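Exoribonuclease II, mitochondrial (Candida glabrata, PDB 6F3H) degrades RNA in the 3' to 5' direction as the metal-binding exoribonuclease component of the mitochondrial degradosome mtEXO. Local coordinates at residues 54-57 against 63-66; 582-587 against 593-598; 780-783 against 789-792. The protein carries 1 engineered substitution. One frame throughout, in Å; residues are numbered along the deposited sequence.

Interaction 1: residues 54-57 against 63-66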
loop_
_atom_site.group_PDB
_atom_site.type_symbol
_atom_site.label_atom_id
_atom_site.label_comp_id
_atom_site.label_asym_id
_atom_site.label_seq_id
_atom_site.Cartn_x
_atom_site.Cartn_y
_atom_site.Cartn_z
ATOM N N ASN A 54 -2.789 27.676 -5.704
ATOM C CA ASN A 54 -1.441 28.015 -5.293
ATOM C C ASN A 54 -0.789 26.785 -4.704
ATOM O O ASN A 54 -1.458 25.927 -4.122
ATOM C CB ASN A 54 -1.416 29.139 -4.258
ATOM C CG ASN A 54 -0.092 29.837 -4.182
ATOM O OD1 ASN A 54 0.781 29.636 -5.029
ATOM N ND2 ASN A 54 0.095 30.628 -3.124
ATOM N N LEU A 55 0.515 26.717 -4.868
ATOM C CA LEU A 55 1.341 25.661 -4.326
ATOM C C LEU A 55 1.980 26.103 -3.039
ATOM O O LEU A 55 2.001 27.290 -2.705
ATOM C CB LEU A 55 2.434 25.272 -5.311
ATOM C CG LEU A 55 2.135 24.951 -6.775
ATOM C CD1 LEU A 55 3.423 24.938 -7.590
ATOM C CD2 LEU A 55 1.401 23.632 -6.954
ATOM N N PRO A 56 2.537 25.171 -2.287
ATOM C CA PRO A 56 3.193 25.553 -1.045
ATOM C C PRO A 56 4.422 26.405 -1.305
ATOM O O PRO A 56 5.228 26.137 -2.193
ATOM C CB PRO A 56 3.553 24.212 -0.400
ATOM C CG PRO A 56 3.378 23.192 -1.468
ATOM C CD PRO A 56 2.341 23.720 -2.376
ATOM N N GLN A 57 4.538 27.444 -0.500
ATOM C CA GLN A 57 5.497 28.532 -0.550
ATOM C C GLN A 57 6.749 28.261 0.275
ATOM O O GLN A 57 7.852 28.491 -0.230
ATOM C CB GLN A 57 4.748 29.800 -0.108
ATOM C CG GLN A 57 3.654 30.436 -1.078
ATOM C CD GLN A 57 3.931 30.259 -2.606
ATOM O OE1 GLN A 57 5.094 30.343 -3.053
ATOM N NE2 GLN A 57 2.899 29.977 -3.383
ATOM N N ARG A 63 1.127 23.850 2.676
ATOM C CA ARG A 63 -0.182 23.522 2.145
ATOM C C ARG A 63 -0.449 24.186 0.810
ATOM O O ARG A 63 0.043 25.275 0.500
ATOM C CB ARG A 63 -1.306 23.872 3.105
ATOM C CG ARG A 63 -1.067 23.350 4.458
ATOM C CD ARG A 63 -1.980 24.034 5.385
ATOM N NE ARG A 63 -1.624 25.430 5.515
ATOM C CZ ARG A 63 -2.341 26.295 6.215
ATOM N NH1 ARG A 63 -3.464 25.902 6.825
ATOM N NH2 ARG A 63 -1.945 27.556 6.277
ATOM N N TYR A 64 -1.279 23.511 0.040
ATOM C CA TYR A 64 -1.732 24.034 -1.214
ATOM C C TYR A 64 -2.885 24.973 -0.981
ATOM O O TYR A 64 -3.645 24.841 -0.023
ATOM C CB TYR A 64 -2.182 22.905 -2.107
ATOM C CG TYR A 64 -1.046 22.086 -2.621
ATOM C CD1 TYR A 64 -0.402 21.160 -1.811
ATOM C CD2 TYR A 64 -0.610 22.238 -3.922
ATOM C CE1 TYR A 64 0.652 20.404 -2.297
ATOM C CE2 TYR A 64 0.424 21.495 -4.412
ATOM C CZ TYR A 64 1.059 20.576 -3.609
ATOM O OH TYR A 64 2.101 19.845 -4.153
ATOM N N THR A 65 -3.055 25.886 -1.915
ATOM C CA THR A 65 -4.167 26.804 -1.867
ATOM C C THR A 65 -5.158 26.365 -2.913
ATOM O O THR A 65 -4.799 26.169 -4.075
ATOM C CB THR A 65 -3.729 28.221 -2.145
ATOM O OG1 THR A 65 -2.521 28.486 -1.419
ATOM C CG2 THR A 65 -4.816 29.164 -1.741
ATOM N N PHE A 66 -6.379 26.167 -2.490
ATOM C CA PHE A 66 -7.445 25.811 -3.392
ATOM C C PHE A 66 -8.494 26.898 -3.338
ATOM O O PHE A 66 -8.669 27.548 -2.312
ATOM C CB PHE A 66 -8.052 24.505 -3.007
ATOM C CG PHE A 66 -7.082 23.425 -2.915
ATOM C CD1 PHE A 66 -6.275 23.293 -1.805
ATOM C CD2 PHE A 66 -6.970 22.522 -3.943
ATOM C CE1 PHE A 66 -5.376 22.260 -1.723
ATOM C CE2 PHE A 66 -6.082 21.496 -3.878
ATOM C CZ PHE A 66 -5.279 21.360 -2.764
#
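Asn54 and Thr65 are joined through their backbones by a pair of hydrogen bonds. Thr65 N donates to Asn54 O at 2.7 Å, and the return bond, from Asn54 N to Thr65 O, measures 3.0 Å. Within segment 54-57, Leu55 N makes a weak bond to the Asn54 side-chain oxygen OD1.

The two residues form an antiparallel hydrogen-bonded pair where strands 50-54 and 64-68 come to the end of their pairing. Both strands belong to the five-stranded antiparallel sheet near the N-terminus, and the chain linking them contains no regular helix or strand. Tyr64 and Phe66 also bond through their backbones to strand 73-76, which flanks 64-68 along its other edge.

The apolar contacts centre on the Tyr64 ring. Pro56 CD sits over the middle of one face, 3.4 Å from the ring centroid and only 5° off the normal, a well-formed CH-pi contact. Leu55 comes in from another direction: its CD2 branch meets the ring at the edge, close to the ring plane, 3.5 Å from Tyr64 CE2. Leu34, Cys52 and Lys78 also touch the Tyr64 side chain.

Side chains also meet on the sheet face shared by Asn54 and Thr65, where they run alongside each other and point the same way. Asn54 CB lies beside Thr65 OG1, and that hydroxyl sits next to its own backbone N, anti to the carbonyl carbon (chi1 -44°). Beyond the paired residues, a CA-H...O contact takes over: Pro56 CA faces Arg63 O at 3.5 Å.

Interaction 2: residues 582-587 against 593-598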
loop_
_atom_site.group_PDB
_atom_site.type_symbol
_atom_site.label_atom_id
_atom_site.label_comp_id
_atom_site.label_asym_id
_atom_site.label_seq_id
_atom_site.Cartn_x
_atom_site.Cartn_y
_atom_site.Cartn_z
ATOM N N SER A 582 7.189 -5.980 16.457
ATOM C CA SER A 582 7.224 -7.422 16.380
ATOM C C SER A 582 6.401 -7.958 17.530
ATOM O O SER A 582 6.511 -7.466 18.659
ATOM C CB SER A 582 8.649 -7.936 16.488
ATOM O OG SER A 582 8.646 -9.311 16.808
ATOM N N LEU A 583 5.586 -8.959 17.265
ATOM C CA LEU A 583 4.869 -9.553 18.367
ATOM C C LEU A 583 5.706 -10.674 18.919
ATOM O O LEU A 583 6.339 -11.415 18.173
ATOM C CB LEU A 583 3.503 -10.089 17.965
ATOM C CG LEU A 583 2.571 -8.964 17.602
ATOM C CD1 LEU A 583 1.162 -9.503 17.493
ATOM C CD2 LEU A 583 2.678 -7.908 18.676
ATOM N N SER A 584 5.698 -10.792 20.220
ATOM C CA SER A 584 6.287 -11.916 20.898
ATOM C C SER A 584 5.155 -12.741 21.474
ATOM O O SER A 584 4.022 -12.261 21.579
ATOM C CB SER A 584 7.223 -11.450 22.022
ATOM O OG SER A 584 8.041 -10.382 21.586
ATOM N N PRO A 585 5.404 -13.987 21.820
ATOM C CA PRO A 585 4.298 -14.852 22.245
ATOM C C PRO A 585 4.159 -14.865 23.759
ATOM O O PRO A 585 4.959 -14.248 24.469
ATOM C CB PRO A 585 4.693 -16.227 21.690
ATOM C CG PRO A 585 5.868 -15.959 20.762
ATOM C CD PRO A 585 6.544 -14.777 21.349
ATOM N N ASP A 586 3.161 -15.578 24.268
ATOM C CA ASP A 586 2.802 -15.492 25.674
ATOM C C ASP A 586 2.828 -16.855 26.351
ATOM O O ASP A 586 2.963 -17.906 25.719
ATOM C CB ASP A 586 1.419 -14.830 25.839
ATOM C CG ASP A 586 0.248 -15.719 25.385
ATOM O OD1 ASP A 586 0.453 -16.806 24.795
ATOM O OD2 ASP A 586 -0.908 -15.295 25.598
ATOM N N ASP A 587 2.672 -16.810 27.663
ATOM C CA ASP A 587 2.589 -17.998 28.487
ATOM C C ASP A 587 1.312 -18.790 28.187
ATOM O O ASP A 587 1.248 -19.560 27.226
ATOM C CB ASP A 587 2.648 -17.583 29.958
ATOM C CG ASP A 587 3.811 -16.629 30.250
ATOM O OD1 ASP A 587 4.925 -16.872 29.740
ATOM O OD2 ASP A 587 3.608 -15.627 30.972
ATOM N N ILE A 593 2.564 -10.003 22.447
ATOM C CA ILE A 593 3.487 -9.141 23.181
ATOM C C ILE A 593 4.279 -8.331 22.173
ATOM O O ILE A 593 5.116 -8.889 21.451
ATOM C CB ILE A 593 4.469 -9.912 24.072
ATOM C CG1 ILE A 593 3.777 -10.496 25.286
ATOM C CG2 ILE A 593 5.580 -8.975 24.522
ATOM C CD1 ILE A 593 3.082 -11.789 24.998
ATOM N N PRO A 594 4.108 -7.030 22.148
ATOM C CA PRO A 594 4.820 -6.225 21.167
ATOM C C PRO A 594 6.220 -5.951 21.665
ATOM O O PRO A 594 6.440 -5.630 22.836
ATOM C CB PRO A 594 3.989 -4.942 21.084
ATOM C CG PRO A 594 3.078 -4.955 22.268
ATOM C CD PRO A 594 3.109 -6.283 22.920
ATOM N N THR A 595 7.168 -6.106 20.763
ATOM C CA THR A 595 8.539 -5.733 21.017
ATOM C C THR A 595 8.996 -4.879 19.857
ATOM O O THR A 595 8.538 -5.041 18.724
ATOM C CB THR A 595 9.411 -6.944 21.209
ATOM O OG1 THR A 595 9.310 -7.782 20.052
ATOM C CG2 THR A 595 8.973 -7.699 22.455
ATOM N N PHE A 596 9.890 -3.958 20.154
ATOM C CA PHE A 596 10.178 -2.891 19.224
ATOM C C PHE A 596 11.615 -2.939 18.812
ATOM O O PHE A 596 12.486 -3.361 19.573
ATOM C CB PHE A 596 9.891 -1.560 19.812
ATOM C CG PHE A 596 8.499 -1.428 20.203
ATOM C CD1 PHE A 596 8.060 -1.964 21.395
ATOM C CD2 PHE A 596 7.603 -0.843 19.353
ATOM C CE1 PHE A 596 6.764 -1.881 21.749
ATOM C CE2 PHE A 596 6.303 -0.752 19.701
ATOM C CZ PHE A 596 5.870 -1.268 20.899
ATOM N N TYR A 597 11.842 -2.508 17.587
ATOM C CA TYR A 597 13.182 -2.563 17.071
ATOM C C TYR A 597 13.357 -1.502 16.015
ATOM O O TYR A 597 12.400 -0.917 15.515
ATOM C CB TYR A 597 13.487 -3.935 16.505
ATOM C CG TYR A 597 12.585 -4.355 15.384
ATOM C CD1 TYR A 597 11.405 -5.043 15.643
ATOM C CD2 TYR A 597 12.919 -4.092 14.059
ATOM C CE1 TYR A 597 10.574 -5.455 14.605
ATOM C CE2 TYR A 597 12.093 -4.500 13.008
ATOM C CZ TYR A 597 10.921 -5.178 13.288
ATOM O OH TYR A 597 10.096 -5.580 12.260
ATOM N N ASP A 598 14.610 -1.266 15.697
ATOM C CA ASP A 598 14.982 -0.421 14.591
ATOM C C ASP A 598 15.288 -1.311 13.404
ATOM O O ASP A 598 15.841 -2.405 13.562
ATOM C CB ASP A 598 16.205 0.405 14.950
#
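Ser582 and Thr595 grip each other through two backbone hydrogen bonds, with Thr595 N to Ser582 O at 2.6 Å and Ser582 N to Thr595 O at 2.8 Å. Ser584 and Ile593 make the next hydrogen-bonded pair: Ile593 N donates to Ser584 O at 2.8 Å, whereas the reverse bond is modelled too short for its length to be trusted. Between them lies the non-hydrogen-bonded pair of Leu583 and Pro594, where Pro594 CA directs a CA-H...O contact of 3.3 Å at Ser582 O.

Ser582, Ser584, Ile593 and Thr595 share one face of the sheet, Leu583 and Pro594 the other. On the first, Thr595 OG1, set between its own backbone N and carbonyl carbon (chi1 57°), lies 3.1 Å from Ser582 O and close to Ser584 OG. Ser584 OG in turn bonds weakly to Ile593 O. On the second, Leu583 CD2 reaches Pro594 CB at 4.0 Å. Past the last pair, the Ile593 CD1 methyl packs against Asp586 CB at 3.6 Å, and at the other end Ser582 CB meets the edge of the Tyr597 ring near CE1.

Further out, helix 725-761 lies against the hairpin, with Trp753 touching Leu583 and His757 touching Pro594. Asp586 OD1 accepts a hydrogen bond from Glu590 N, tying the strand exit to the turn region. Strands 580-584 and 593-597 form a two-stranded antiparallel hairpin within the RNB family region, with its apolar Leu583–Pro594 side facing the helix. Thr595 OG1 has two possible acceptors nearby and Ser584 OG a weak one, which implies that the backbone bonds of the Ser582/Thr595 and Ser584/Ile593 pairs carry the hairpin and the hydroxyls are minor additions.

Interaction 3: residues 780-783 against 789-792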
loop_
_atom_site.group_PDB
_atom_site.type_symbol
_atom_site.label_atom_id
_atom_site.label_comp_id
_atom_site.label_asym_id
_atom_site.label_seq_id
_atom_site.Cartn_x
_atom_site.Cartn_y
_atom_site.Cartn_z
ATOM N N ASN A 780 0.079 18.315 14.749
ATOM C CA ASN A 780 0.416 16.911 14.701
ATOM C C ASN A 780 1.853 16.708 15.151
ATOM O O ASN A 780 2.711 17.577 14.977
ATOM C CB ASN A 780 0.217 16.371 13.294
ATOM C CG ASN A 780 -1.218 16.227 12.947
ATOM O OD1 ASN A 780 -2.069 16.197 13.818
ATOM N ND2 ASN A 780 -1.507 16.135 11.662
ATOM N N CYS A 781 2.119 15.535 15.715
ATOM C CA CYS A 781 3.455 15.240 16.204
ATOM C C CYS A 781 3.733 13.745 16.067
ATOM O O CYS A 781 2.846 12.948 15.740
ATOM C CB CYS A 781 3.621 15.697 17.646
ATOM S SG CYS A 781 2.422 14.960 18.736
ATOM N N LEU A 782 4.990 13.368 16.326
ATOM C CA LEU A 782 5.375 11.965 16.331
ATOM C C LEU A 782 6.385 11.704 17.431
ATOM O O LEU A 782 7.009 12.622 17.971
ATOM C CB LEU A 782 5.960 11.544 14.980
ATOM C CG LEU A 782 7.054 12.429 14.377
ATOM C CD1 LEU A 782 8.407 12.365 15.092
ATOM C CD2 LEU A 782 7.213 12.096 12.916
ATOM N N PHE A 783 6.552 10.422 17.740
ATOM C CA PHE A 783 7.598 10.044 18.675
ATOM C C PHE A 783 8.865 9.682 17.938
ATOM O O PHE A 783 8.830 8.849 17.026
ATOM C CB PHE A 783 7.206 8.863 19.534
ATOM C CG PHE A 783 6.259 9.203 20.590
ATOM C CD1 PHE A 783 5.622 10.432 20.585
ATOM C CD2 PHE A 783 6.045 8.334 21.634
ATOM C CE1 PHE A 783 4.739 10.772 21.572
ATOM C CE2 PHE A 783 5.174 8.665 22.636
ATOM C CZ PHE A 783 4.515 9.893 22.604
ATOM N N ALA A 789 3.703 5.748 16.522
ATOM C CA ALA A 789 3.061 6.511 17.563
ATOM C C ALA A 789 2.999 7.934 17.032
ATOM O O ALA A 789 3.908 8.734 17.253
ATOM C CB ALA A 789 3.827 6.415 18.873
ATOM N N ARG A 790 1.960 8.224 16.258
ATOM C CA ARG A 790 1.670 9.574 15.793
ATOM C C ARG A 790 0.422 10.097 16.496
ATOM O O ARG A 790 -0.587 9.388 16.589
ATOM C CB ARG A 790 1.475 9.612 14.280
ATOM C CG ARG A 790 2.746 9.748 13.508
ATOM C CD ARG A 790 2.613 9.075 12.161
ATOM N NE ARG A 790 3.841 9.152 11.364
ATOM C CZ ARG A 790 4.238 10.226 10.676
ATOM N NH1 ARG A 790 3.503 11.341 10.657
ATOM N NH2 ARG A 790 5.372 10.181 9.989
ATOM N N GLY A 791 0.496 11.320 17.015
ATOM C CA GLY A 791 -0.636 11.887 17.723
ATOM C C GLY A 791 -0.919 13.345 17.422
ATOM O O GLY A 791 -0.525 13.861 16.372
ATOM N N THR A 792 -1.652 14.004 18.319
ATOM C CA THR A 792 -1.959 15.430 18.247
ATOM C C THR A 792 -1.726 16.083 19.606
ATOM O O THR A 792 -2.032 15.486 20.643
ATOM C CB THR A 792 -3.404 15.643 17.811
ATOM O OG1 THR A 792 -4.221 14.668 18.462
ATOM C CG2 THR A 792 -3.556 15.491 16.319
#
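Leu782 CD2 lies over one face of the Arg790 guanidinium, 3.9 Å above its plane and offset toward the rim. The Phe783 ring meets Ala789 CB obliquely, with the methyl 4.0 Å from CD2. That ring also stacks with His766, and Leu758 of helix 725-761 touches it.

These residues belong to the hairpin of strands 778-782 and 790-794, part of the C-terminal five-stranded sheet, whose first and last strands pair. As in RNase II family enzymes, this C-terminal sheet is probably the S1 domain.

Cys781 and Gly791 form an antiparallel hydrogen-bonded pair. Cys781 N donates to Gly791 O at 3.2 Å, and Gly791 N to Cys781 O at 3.1 Å. Toward the turn, Phe783 N adds a bond of 3.2 Å to Ala789 O.

Leu782 and Arg790 face each other in a non-hydrogen-bonded pair, their side chains running alongside and pointing the same way. Arg790 is extended from CG to NE, which carries its guanidinium out along the leucine, and it also packs on an adenine base of the bound RNA.

At the far end, Asn780 and Thr792 form a second non-hydrogen-bonded pair. Their side chains run side by side on the same sheet face as Leu782 and Arg790, with Thr792 OG1 between its own backbone N and carbonyl carbon (chi1 40°) and bonded to Leu824 O in strand 823-827.

All three contacts pair antiparallel segments that are close in sequence, but they sit in separate sheets and none touches another. Interactions 1 and 2 are farthest apart, with centres 42 Å from each other. Interaction 3 lies nearer to both: its centre is 24 Å from that of interaction 1 and 22 Å from that of interaction 2, and its nearest atoms are about 10 Å and 8 Å away respectively. Helix 725-761 touches interactions 2 and 3. All three lie away from the magnesium site of Asp401 and Asp410. Their nearest atoms are about 10, 7 and 4 Å from the bound RNA, in that order, closest in interaction 3.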